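PDB 2NTP: pectinesterase A from Erwinia chrysanthemi, which catalyses the hydrolysis of methyl esters along the galacturonan chain of pectin, releasing methanol in the first step of plant tissue maceration and soft-rotting. Local coordinates for residues Leu156-Gly161 with Gly179-Phe185; Pro244-Thr248 with Asp258-Ile262; Gly278-Met282 with Trp293-Glu297. All coordinates share one frame; numbering follows the deposited sequence.

Contact 1: Leu156-Gly161 with Gly179-Phe185; sequences LYVSGG and GDGTALF. With ADA (alpha-D-galactopyranuronic acid), chain C.
Ser159 and Gly160 are both met by the carboxylate of Asp180, which joins the loop after strand 156-158 to the one before strand 182-186. Ser159 OG donates to Asp180 OD1 over 2.6 Å, on the syn side of that oxygen, while Gly160 N reaches Asp180 OD2 in a weak bond of 3.3 Å. The aspartate can turn back to the loop because its CG lies between its own backbone N and carbonyl carbon (chi1 58°).

Backbone bonds join the same two loops. Gly181 N gives its hydrogen to Val158 O at 2.8 Å, and the same oxygen takes a CA-H...O contact from Gly179 CA at 3.3 Å. Further along, Thr182 N bonds to Gly161 O (2.9 Å). A water donates to both Gly160 O and Thr182 OG1, and that hydroxyl is also tied to Tyr218 O.

Apolar contacts line the interior of the beta-helix. Leu156 CD2 meets the edge of the Phe185 ring in its plane, 3.6 Å from CE2, and Val158 CG2 rests 3.9 Å from Ala183 CB. Facing the other way, Tyr157 stacks on Phe178 and Tyr134 and belongs to the glycan pocket.

The chemistry is thus divided: carbon fills the core between the strands, whereas the loops beyond it are joined mainly by the short Ser159-Asp180 bond and by the amides of Gly181 and Thr182, with weak help from Gly160 N.

Contact 2: Pro244-Thr248 with Asp258-Ile262; sequences PWHPT and DPNAI. With ADA (alpha-D-galactopyranuronic acid), chain B; ADA (alpha-D-galactopyranuronic acid), chain C.
His246 is gripped by the turn opposite it through both its edge and a face. Its CG stands anti to the carbonyl carbon (chi1 -68°), a setting that carries the imidazole over to Asp258, where ND1 donates to Asp258 O across 2.7 Å with the acceptor tilted a little from the ring plane. Over one face lies Ala261 O, 2.9 Å from His246 CE1; the opposite face is stacked on Phe294. Bond and ring contacts together should hold the imidazole against rotation.

The turn is shaped by Asp258. With CG anti to the backbone N, its OD1 accepts from Asn260 N at 3.0 Å, an Asx turn within the type I turn from Asp258 to Ala261; Ala261 then centres an inverse gamma turn. Asp258 N bonds to Pro247 O (2.9 Å), and Pro247 CD packs on Ala261 CB at 3.7 Å.

Pro247 has a second role, since its CG sits centrally over the face of the Trp245 indole. Trp245 points away from the turn toward the sugars, and NE1 donates to O6B of the chain B galacturonate at 3.0 Å. Thr248 OG1 holds O6A of that same carboxylate at 2.7 Å, so both of its oxygens are bound.

The substrate-binding loop between strands 239-242 and 248-251 is in this way braced against the loop between strands 256-257 and 264-268, while strand 282-285 touches it through Met282.

Contact 3: Gly278-Met282 with Trp293-Glu297; sequences GWDKM and WFNPE
Lys281 CG, set between its backbone N and carbonyl carbon (chi1 61°), starts an extended chain that runs over Trp293 at the open end of a beta-hairpin, while Trp293 CG is anti to its own carbonyl carbon (chi1 -73°). The methylene chain of Lys281 therefore crosses one face of the indole: CD comes within 3.6 Å of Trp293 CE3, CE makes a CH-pi contact, and NZ stands 4.8 Å from the six-membered ring's centroid in a cation-pi contact over the face, 9° off the ring normal.

Beneath this pair the strands join as an antiparallel hydrogen-bonded pair, Met282 with Phe294. Met282 N donates to Phe294 O at 3.0 Å, and Phe294 N returns a bond of 2.8 Å to Met282 O. Met282 itself extends fully into the glycan pocket, where it touches Asp175, the nucleophile, and a bound galacturonate.

Before the pairing begins, Asp280 OD1 accepts from Lys281 N by its anti lone pair, while OD2 is bonded to Tyr277. On that same side of the pair Pro296 packs against the chain, its CD 3.5 Å from Asp280 O and its CB 3.7 Å from Trp279 CB.

Overall arrangement
The three contacts follow one another in series along the chain. Contact 1 includes strands 156-158 and 182-186 of the right-handed parallel beta-helix typical of this clan, contact 2 is made of the loops before strands 248-251 and 264-268, and contact 3 includes the base of the antiparallel hairpin 282-285 with 291-294. Strand 182-186 shares one long parallel sheet with 264-268, which follows contact 2, and 300-304, which follows contact 3. Centres of contacts 1 and 2 are about 14 Å apart and those of 2 and 3 about 12 Å, and both pairs touch. Tyr157, Trp245 and Met282, one from each contact, all belong to the glycan pocket, consistent with the contacts lying along the oligosaccharide-binding cleft.

Contact 1: Leu156-Gly161 with Gly179-Phe185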
loop_
_atom_site.group_PDB
_atom_site.type_symbol
_atom_site.label_atom_id
_atom_site.label_comp_id
_atom_site.label_asym_id
_atom_site.label_seq_id
_atom_site.Cartn_x
_atom_site.Cartn_y
_atom_site.Cartn_z
ATOM N N LEU A 156 -0.916 -1.938 -1.404
ATOM C CA LEU A 156 -0.437 -1.498 -0.090
ATOM C C LEU A 156 -1.589 -1.229 0.875
ATOM O O LEU A 156 -2.407 -0.334 0.644
ATOM C CB LEU A 156 0.433 -0.248 -0.222
ATOM C CG LEU A 156 0.909 0.369 1.101
ATOM C CD1 LEU A 156 1.720 -0.635 1.942
ATOM C CD2 LEU A 156 1.722 1.642 0.835
ATOM N N TYR A 157 -1.612 -2.002 1.960
ATOM C CA TYR A 157 -2.654 -1.934 2.982
ATOM C C TYR A 157 -2.003 -1.323 4.218
ATOM O O TYR A 157 -1.212 -1.979 4.888
ATOM C CB TYR A 157 -3.151 -3.357 3.287
ATOM C CG TYR A 157 -4.439 -3.496 4.098
ATOM C CD1 TYR A 157 -5.041 -2.402 4.727
ATOM C CD2 TYR A 157 -5.046 -4.747 4.242
ATOM C CE1 TYR A 157 -6.220 -2.553 5.477
ATOM C CE2 TYR A 157 -6.214 -4.908 4.988
ATOM C CZ TYR A 157 -6.797 -3.813 5.593
ATOM O OH TYR A 157 -7.952 -3.984 6.328
ATOM N N VAL A 158 -2.303 -0.057 4.494
ATOM C CA VAL A 158 -1.738 0.631 5.653
ATOM C C VAL A 158 -2.804 0.873 6.725
ATOM O O VAL A 158 -3.685 1.714 6.558
ATOM C CB VAL A 158 -1.015 1.957 5.259
ATOM C CG1 VAL A 158 0.381 1.665 4.705
ATOM C CG2 VAL A 158 -1.834 2.756 4.246
ATOM N N SER A 159 -2.716 0.111 7.815
ATOM C CA SER A 159 -3.650 0.235 8.935
ATOM C C SER A 159 -2.916 0.658 10.212
ATOM O O SER A 159 -1.695 0.738 10.227
ATOM C CB SER A 159 -4.380 -1.097 9.145
ATOM O OG SER A 159 -5.445 -0.974 10.074
ATOM N N GLY A 160 -3.671 0.953 11.264
ATOM C CA GLY A 160 -3.103 1.256 12.579
ATOM C C GLY A 160 -2.327 2.554 12.691
ATOM O O GLY A 160 -2.886 3.637 12.538
ATOM N N GLY A 161 -1.031 2.434 12.972
ATOM C CA GLY A 161 -0.210 3.578 13.344
ATOM C C GLY A 161 0.439 4.306 12.184
ATOM O O GLY A 161 -0.165 4.470 11.119
ATOM N N GLY A 179 -6.502 2.000 3.437
ATOM C CA GLY A 179 -6.506 1.707 4.867
ATOM C C GLY A 179 -6.605 2.949 5.731
ATOM O O GLY A 179 -6.749 4.064 5.228
ATOM N N ASP A 180 -6.527 2.733 7.042
ATOM C CA ASP A 180 -6.837 3.751 8.040
ATOM C C ASP A 180 -5.591 4.278 8.745
ATOM O O ASP A 180 -5.693 5.074 9.676
ATOM C CB ASP A 180 -7.776 3.150 9.083
ATOM C CG ASP A 180 -7.169 1.936 9.759
ATOM O OD1 ASP A 180 -7.071 0.872 9.107
ATOM O OD2 ASP A 180 -6.773 2.043 10.933
ATOM N N GLY A 181 -4.419 3.833 8.306
ATOM C CA GLY A 181 -3.163 4.243 8.938
ATOM C C GLY A 181 -2.784 5.684 8.647
ATOM O O GLY A 181 -3.388 6.351 7.792
ATOM N N THR A 182 -1.802 6.178 9.393
ATOM C CA THR A 182 -1.163 7.440 9.069
ATOM C C THR A 182 0.055 7.055 8.237
ATOM O O THR A 182 1.024 6.508 8.761
ATOM C CB THR A 182 -0.736 8.205 10.337
ATOM O OG1 THR A 182 -1.899 8.516 11.124
ATOM C CG2 THR A 182 -0.016 9.494 9.971
ATOM N N ALA A 183 -0.021 7.305 6.935
ATOM C CA ALA A 183 1.025 6.874 6.023
ATOM C C ALA A 183 1.510 8.058 5.209
ATOM O O ALA A 183 0.736 8.685 4.476
ATOM C CB ALA A 183 0.514 5.756 5.105
ATOM N N LEU A 184 2.793 8.369 5.367
ATOM C CA LEU A 184 3.429 9.492 4.688
ATOM C C LEU A 184 4.341 8.961 3.590
ATOM O O LEU A 184 5.136 8.044 3.824
ATOM C CB LEU A 184 4.236 10.336 5.691
ATOM C CG LEU A 184 5.053 11.524 5.165
ATOM C CD1 LEU A 184 4.143 12.612 4.567
ATOM C CD2 LEU A 184 5.915 12.109 6.274
ATOM N N PHE A 185 4.216 9.544 2.399
ATOM C CA PHE A 185 4.987 9.122 1.236
ATOM C C PHE A 185 5.768 10.324 0.739
ATOM O O PHE A 185 5.179 11.374 0.460
ATOM C CB PHE A 185 4.053 8.609 0.126
ATOM C CG PHE A 185 3.168 7.471 0.556
ATOM C CD1 PHE A 185 1.970 7.710 1.238
ATOM C CD2 PHE A 185 3.538 6.156 0.291
ATOM C CE1 PHE A 185 1.163 6.653 1.645
ATOM C CE2 PHE A 185 2.736 5.095 0.692
ATOM C CZ PHE A 185 1.550 5.340 1.373
HETATM C C1 ADA C . -13.366 -6.234 4.448
HETATM C C2 ADA C . -13.185 -5.468 5.760
HETATM C C3 ADA C . -11.700 -5.246 6.061
HETATM C C4 ADA C . -10.921 -6.563 5.991
HETATM C C5 ADA C . -11.183 -7.242 4.646
HETATM C C6 ADA C . -10.479 -8.568 4.539
HETATM O O2 ADA C . -13.856 -4.212 5.645
HETATM O O3 ADA C . -11.535 -4.611 7.340
HETATM O O4 ADA C . -11.337 -7.457 7.033
HETATM O O5 ADA C . -12.594 -7.439 4.470
HETATM O O6B ADA C . -9.289 -8.659 4.910
HETATM O O6A ADA C . -11.118 -9.535 4.076
HETATM O O HOH W 1 -2.368 6.335 12.833
HETATM O O HOH W 2 -5.580 3.654 12.467
#

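Contact 2: Pro244-Thr248 with Asp258-Ile262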
loop_
_atom_site.group_PDB
_atom_site.type_symbol
_atom_site.label_atom_id
_atom_site.label_comp_id
_atom_site.label_asym_id
_atom_site.label_seq_id
_atom_site.Cartn_x
_atom_site.Cartn_y
_atom_site.Cartn_z
ATOM N N PRO A 244 -13.573 7.155 -1.169
ATOM C CA PRO A 244 -13.641 6.959 0.280
ATOM C C PRO A 244 -14.026 5.542 0.688
ATOM O O PRO A 244 -15.166 5.126 0.480
ATOM C CB PRO A 244 -14.735 7.951 0.724
ATOM C CG PRO A 244 -15.307 8.549 -0.547
ATOM C CD PRO A 244 -14.814 7.741 -1.701
ATOM N N TRP A 245 -13.077 4.812 1.277
ATOM C CA TRP A 245 -13.354 3.461 1.748
ATOM C C TRP A 245 -13.931 3.479 3.157
ATOM O O TRP A 245 -13.281 3.923 4.104
ATOM C CB TRP A 245 -12.097 2.584 1.690
ATOM C CG TRP A 245 -12.353 1.158 2.079
ATOM C CD1 TRP A 245 -13.456 0.407 1.769
ATOM C CD2 TRP A 245 -11.479 0.300 2.825
ATOM N NE1 TRP A 245 -13.329 -0.857 2.292
ATOM C CE2 TRP A 245 -12.128 -0.951 2.948
ATOM C CE3 TRP A 245 -10.217 0.471 3.414
ATOM C CZ2 TRP A 245 -11.552 -2.034 3.628
ATOM C CZ3 TRP A 245 -9.645 -0.601 4.100
ATOM C CH2 TRP A 245 -10.315 -1.843 4.197
ATOM N N HIS A 246 -15.166 3.004 3.274
ATOM C CA HIS A 246 -15.815 2.827 4.566
ATOM C C HIS A 246 -15.924 1.328 4.814
ATOM O O HIS A 246 -16.881 0.701 4.361
ATOM C CB HIS A 246 -17.200 3.488 4.549
ATOM C CG HIS A 246 -17.156 4.985 4.474
ATOM N ND1 HIS A 246 -17.614 5.794 5.494
ATOM C CD2 HIS A 246 -16.694 5.819 3.511
ATOM C CE1 HIS A 246 -17.447 7.061 5.157
ATOM N NE2 HIS A 246 -16.889 7.105 3.959
ATOM N N PRO A 247 -14.924 0.737 5.506
ATOM C CA PRO A 247 -14.817 -0.718 5.586
ATOM C C PRO A 247 -16.021 -1.350 6.262
ATOM O O PRO A 247 -16.579 -0.772 7.198
ATOM C CB PRO A 247 -13.564 -0.936 6.443
ATOM C CG PRO A 247 -12.793 0.313 6.327
ATOM C CD PRO A 247 -13.836 1.393 6.253
ATOM N N THR A 248 -16.428 -2.513 5.758
ATOM C CA THR A 248 -17.403 -3.336 6.464
ATOM C C THR A 248 -16.811 -3.631 7.836
ATOM O O THR A 248 -15.674 -4.121 7.949
ATOM C CB THR A 248 -17.704 -4.626 5.700
ATOM O OG1 THR A 248 -18.187 -4.296 4.392
ATOM C CG2 THR A 248 -18.751 -5.462 6.430
ATOM N N ASP A 258 -18.502 1.355 7.776
ATOM C CA ASP A 258 -18.233 2.222 8.925
ATOM C C ASP A 258 -18.546 3.685 8.585
ATOM O O ASP A 258 -17.870 4.273 7.756
ATOM C CB ASP A 258 -16.768 2.061 9.354
ATOM C CG ASP A 258 -16.422 2.837 10.627
ATOM O OD1 ASP A 258 -17.262 3.610 11.134
ATOM O OD2 ASP A 258 -15.288 2.661 11.124
ATOM N N PRO A 259 -19.571 4.280 9.234
ATOM C CA PRO A 259 -19.925 5.666 8.879
ATOM C C PRO A 259 -18.826 6.682 9.208
ATOM O O PRO A 259 -18.736 7.731 8.559
ATOM C CB PRO A 259 -21.172 5.954 9.733
ATOM C CG PRO A 259 -21.635 4.628 10.230
ATOM C CD PRO A 259 -20.439 3.741 10.298
ATOM N N ASN A 260 -17.999 6.366 10.199
ATOM C CA ASN A 260 -17.001 7.300 10.709
ATOM C C ASN A 260 -15.619 7.163 10.078
ATOM O O ASN A 260 -14.683 7.878 10.454
ATOM C CB ASN A 260 -16.894 7.189 12.230
ATOM C CG ASN A 260 -18.182 7.570 12.928
ATOM O OD1 ASN A 260 -18.751 8.634 12.674
ATOM N ND2 ASN A 260 -18.651 6.698 13.810
ATOM N N ALA A 261 -15.498 6.241 9.126
ATOM C CA ALA A 261 -14.282 6.095 8.342
ATOM C C ALA A 261 -14.342 7.090 7.183
ATOM O O ALA A 261 -14.692 6.738 6.055
ATOM C CB ALA A 261 -14.148 4.670 7.838
ATOM N N ILE A 262 -14.034 8.344 7.496
ATOM C CA ILE A 262 -14.100 9.439 6.533
ATOM C C ILE A 262 -12.662 9.759 6.137
ATOM O O ILE A 262 -11.979 10.582 6.760
ATOM C CB ILE A 262 -14.874 10.658 7.103
ATOM C CG1 ILE A 262 -16.343 10.279 7.352
ATOM C CG2 ILE A 262 -14.803 11.851 6.155
ATOM C CD1 ILE A 262 -17.042 11.138 8.390
HETATM C C1 ADA B . -12.273 -3.660 0.391
HETATM C C2 ADA B . -11.436 -4.864 0.842
HETATM C C3 ADA B . -12.342 -6.076 1.034
HETATM C C4 ADA B . -13.476 -5.745 2.005
HETATM C C5 ADA B . -14.253 -4.529 1.496
HETATM C C6 ADA B . -15.338 -4.154 2.462
HETATM O O2 ADA B . -10.431 -5.177 -0.130
HETATM O O3 ADA B . -11.586 -7.206 1.485
HETATM O O4 ADA B . -12.959 -5.451 3.309
HETATM O O5 ADA B . -13.367 -3.412 1.291
HETATM O O6B ADA B . -15.337 -3.000 2.950
HETATM O O6A ADA B . -16.204 -5.019 2.737
HETATM C C1 ADA C . -13.366 -6.234 4.448
HETATM C C2 ADA C . -13.185 -5.468 5.760
HETATM C C3 ADA C . -11.700 -5.246 6.061
HETATM C C4 ADA C . -10.921 -6.563 5.991
HETATM C C5 ADA C . -11.183 -7.242 4.646
HETATM C C6 ADA C . -10.479 -8.568 4.539
HETATM O O2 ADA C . -13.856 -4.212 5.645
HETATM O O3 ADA C . -11.535 -4.611 7.340
HETATM O O4 ADA C . -11.337 -7.457 7.033
HETATM O O5 ADA C . -12.594 -7.439 4.470
HETATM O O6B ADA C . -9.289 -8.659 4.910
HETATM O O6A ADA C . -11.118 -9.535 4.076
#

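Contact 3: Gly278-Met282 with Trp293-Glu297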
loop_
_atom_site.group_PDB
_atom_site.type_symbol
_atom_site.label_atom_id
_atom_site.label_comp_id
_atom_site.label_asym_id
_atom_site.label_seq_id
_atom_site.Cartn_x
_atom_site.Cartn_y
_atom_site.Cartn_z
ATOM N N GLY A 278 -9.303 13.244 -11.241
ATOM C CA GLY A 278 -9.746 13.855 -9.984
ATOM C C GLY A 278 -10.117 12.804 -8.956
ATOM O O GLY A 278 -9.529 11.724 -8.930
ATOM N N TRP A 279 -11.088 13.125 -8.106
ATOM C CA TRP A 279 -11.522 12.225 -7.039
ATOM C C TRP A 279 -12.777 11.455 -7.459
ATOM O O TRP A 279 -13.386 11.763 -8.486
ATOM C CB TRP A 279 -11.803 13.024 -5.761
ATOM C CG TRP A 279 -10.648 13.863 -5.281
ATOM C CD1 TRP A 279 -10.472 15.206 -5.477
ATOM C CD2 TRP A 279 -9.515 13.417 -4.523
ATOM N NE1 TRP A 279 -9.301 15.622 -4.888
ATOM C CE2 TRP A 279 -8.692 14.546 -4.297
ATOM C CE3 TRP A 279 -9.115 12.174 -4.010
ATOM C CZ2 TRP A 279 -7.490 14.469 -3.578
ATOM C CZ3 TRP A 279 -7.927 12.096 -3.293
ATOM C CH2 TRP A 279 -7.123 13.239 -3.085
ATOM N N ASP A 280 -13.172 10.459 -6.666
ATOM C CA ASP A 280 -14.371 9.684 -6.992
ATOM C C ASP A 280 -15.128 9.234 -5.745
ATOM O O ASP A 280 -14.637 9.373 -4.620
ATOM C CB ASP A 280 -14.016 8.469 -7.864
ATOM C CG ASP A 280 -15.066 8.179 -8.936
ATOM O OD1 ASP A 280 -16.277 8.387 -8.691
ATOM O OD2 ASP A 280 -14.676 7.730 -10.032
ATOM N N LYS A 281 -16.332 8.706 -5.971
ATOM C CA LYS A 281 -17.163 8.129 -4.917
ATOM C C LYS A 281 -16.913 6.625 -4.783
ATOM O O LYS A 281 -16.252 6.012 -5.625
ATOM C CB LYS A 281 -18.651 8.398 -5.204
ATOM C CG LYS A 281 -19.164 7.798 -6.511
ATOM C CD LYS A 281 -20.598 8.231 -6.809
ATOM C CE LYS A 281 -21.119 7.524 -8.051
ATOM N NZ LYS A 281 -22.359 8.159 -8.582
ATOM N N MET A 282 -17.446 6.041 -3.713
ATOM C CA MET A 282 -17.339 4.609 -3.477
ATOM C C MET A 282 -18.569 4.121 -2.733
ATOM O O MET A 282 -19.117 4.843 -1.897
ATOM C CB MET A 282 -16.078 4.291 -2.671
ATOM C CG MET A 282 -15.728 2.808 -2.607
ATOM S SD MET A 282 -14.209 2.517 -1.691
ATOM C CE MET A 282 -14.051 0.744 -1.868
ATOM N N TRP A 293 -23.746 5.232 -0.937
ATOM C CA TRP A 293 -22.640 5.884 -1.632
ATOM C C TRP A 293 -21.971 6.913 -0.744
ATOM O O TRP A 293 -22.635 7.728 -0.095
ATOM C CB TRP A 293 -23.108 6.532 -2.942
ATOM C CG TRP A 293 -23.415 5.521 -4.007
ATOM C CD1 TRP A 293 -24.631 4.971 -4.285
ATOM C CD2 TRP A 293 -22.483 4.919 -4.916
ATOM N NE1 TRP A 293 -24.521 4.066 -5.316
ATOM C CE2 TRP A 293 -23.214 4.017 -5.725
ATOM C CE3 TRP A 293 -21.104 5.051 -5.127
ATOM C CZ2 TRP A 293 -22.613 3.251 -6.731
ATOM C CZ3 TRP A 293 -20.503 4.285 -6.134
ATOM C CH2 TRP A 293 -21.261 3.403 -6.922
ATOM N N PHE A 294 -20.645 6.861 -0.724
ATOM C CA PHE A 294 -19.835 7.826 -0.002
ATOM C C PHE A 294 -19.127 8.720 -1.010
ATOM O O PHE A 294 -18.451 8.232 -1.918
ATOM C CB PHE A 294 -18.843 7.107 0.904
ATOM C CG PHE A 294 -19.496 6.167 1.871
ATOM C CD1 PHE A 294 -20.128 6.652 3.015
ATOM C CD2 PHE A 294 -19.492 4.795 1.633
ATOM C CE1 PHE A 294 -20.738 5.773 3.919
ATOM C CE2 PHE A 294 -20.098 3.911 2.525
ATOM C CZ PHE A 294 -20.723 4.406 3.671
ATOM N N ASN A 295 -19.311 10.028 -0.853
ATOM C CA ASN A 295 -18.892 10.997 -1.863
ATOM C C ASN A 295 -17.589 11.714 -1.523
ATOM O O ASN A 295 -17.309 11.973 -0.349
ATOM C CB ASN A 295 -20.015 12.012 -2.101
ATOM C CG ASN A 295 -21.296 11.362 -2.602
ATOM O OD1 ASN A 295 -21.276 10.486 -3.475
ATOM N ND2 ASN A 295 -22.423 11.801 -2.056
ATOM N N PRO A 296 -16.787 12.049 -2.557
ATOM C CA PRO A 296 -15.500 12.692 -2.310
ATOM C C PRO A 296 -15.625 14.062 -1.631
ATOM O O PRO A 296 -14.753 14.436 -0.843
ATOM C CB PRO A 296 -14.896 12.823 -3.716
ATOM C CG PRO A 296 -16.066 12.780 -4.646
ATOM C CD PRO A 296 -17.026 11.833 -3.998
ATOM N N GLU A 297 -16.707 14.788 -1.916
ATOM C CA GLU A 297 -16.914 16.115 -1.330
ATOM C C GLU A 297 -17.162 16.051 0.183
ATOM O O GLU A 297 -16.962 17.041 0.896
ATOM C CB GLU A 297 -18.039 16.876 -2.051
ATOM C CG GLU A 297 -19.415 16.229 -1.963
ATOM C CD GLU A 297 -19.754 15.347 -3.156
ATOM O OE1 GLU A 297 -18.835 14.793 -3.804
ATOM O OE2 GLU A 297 -20.967 15.205 -3.442
#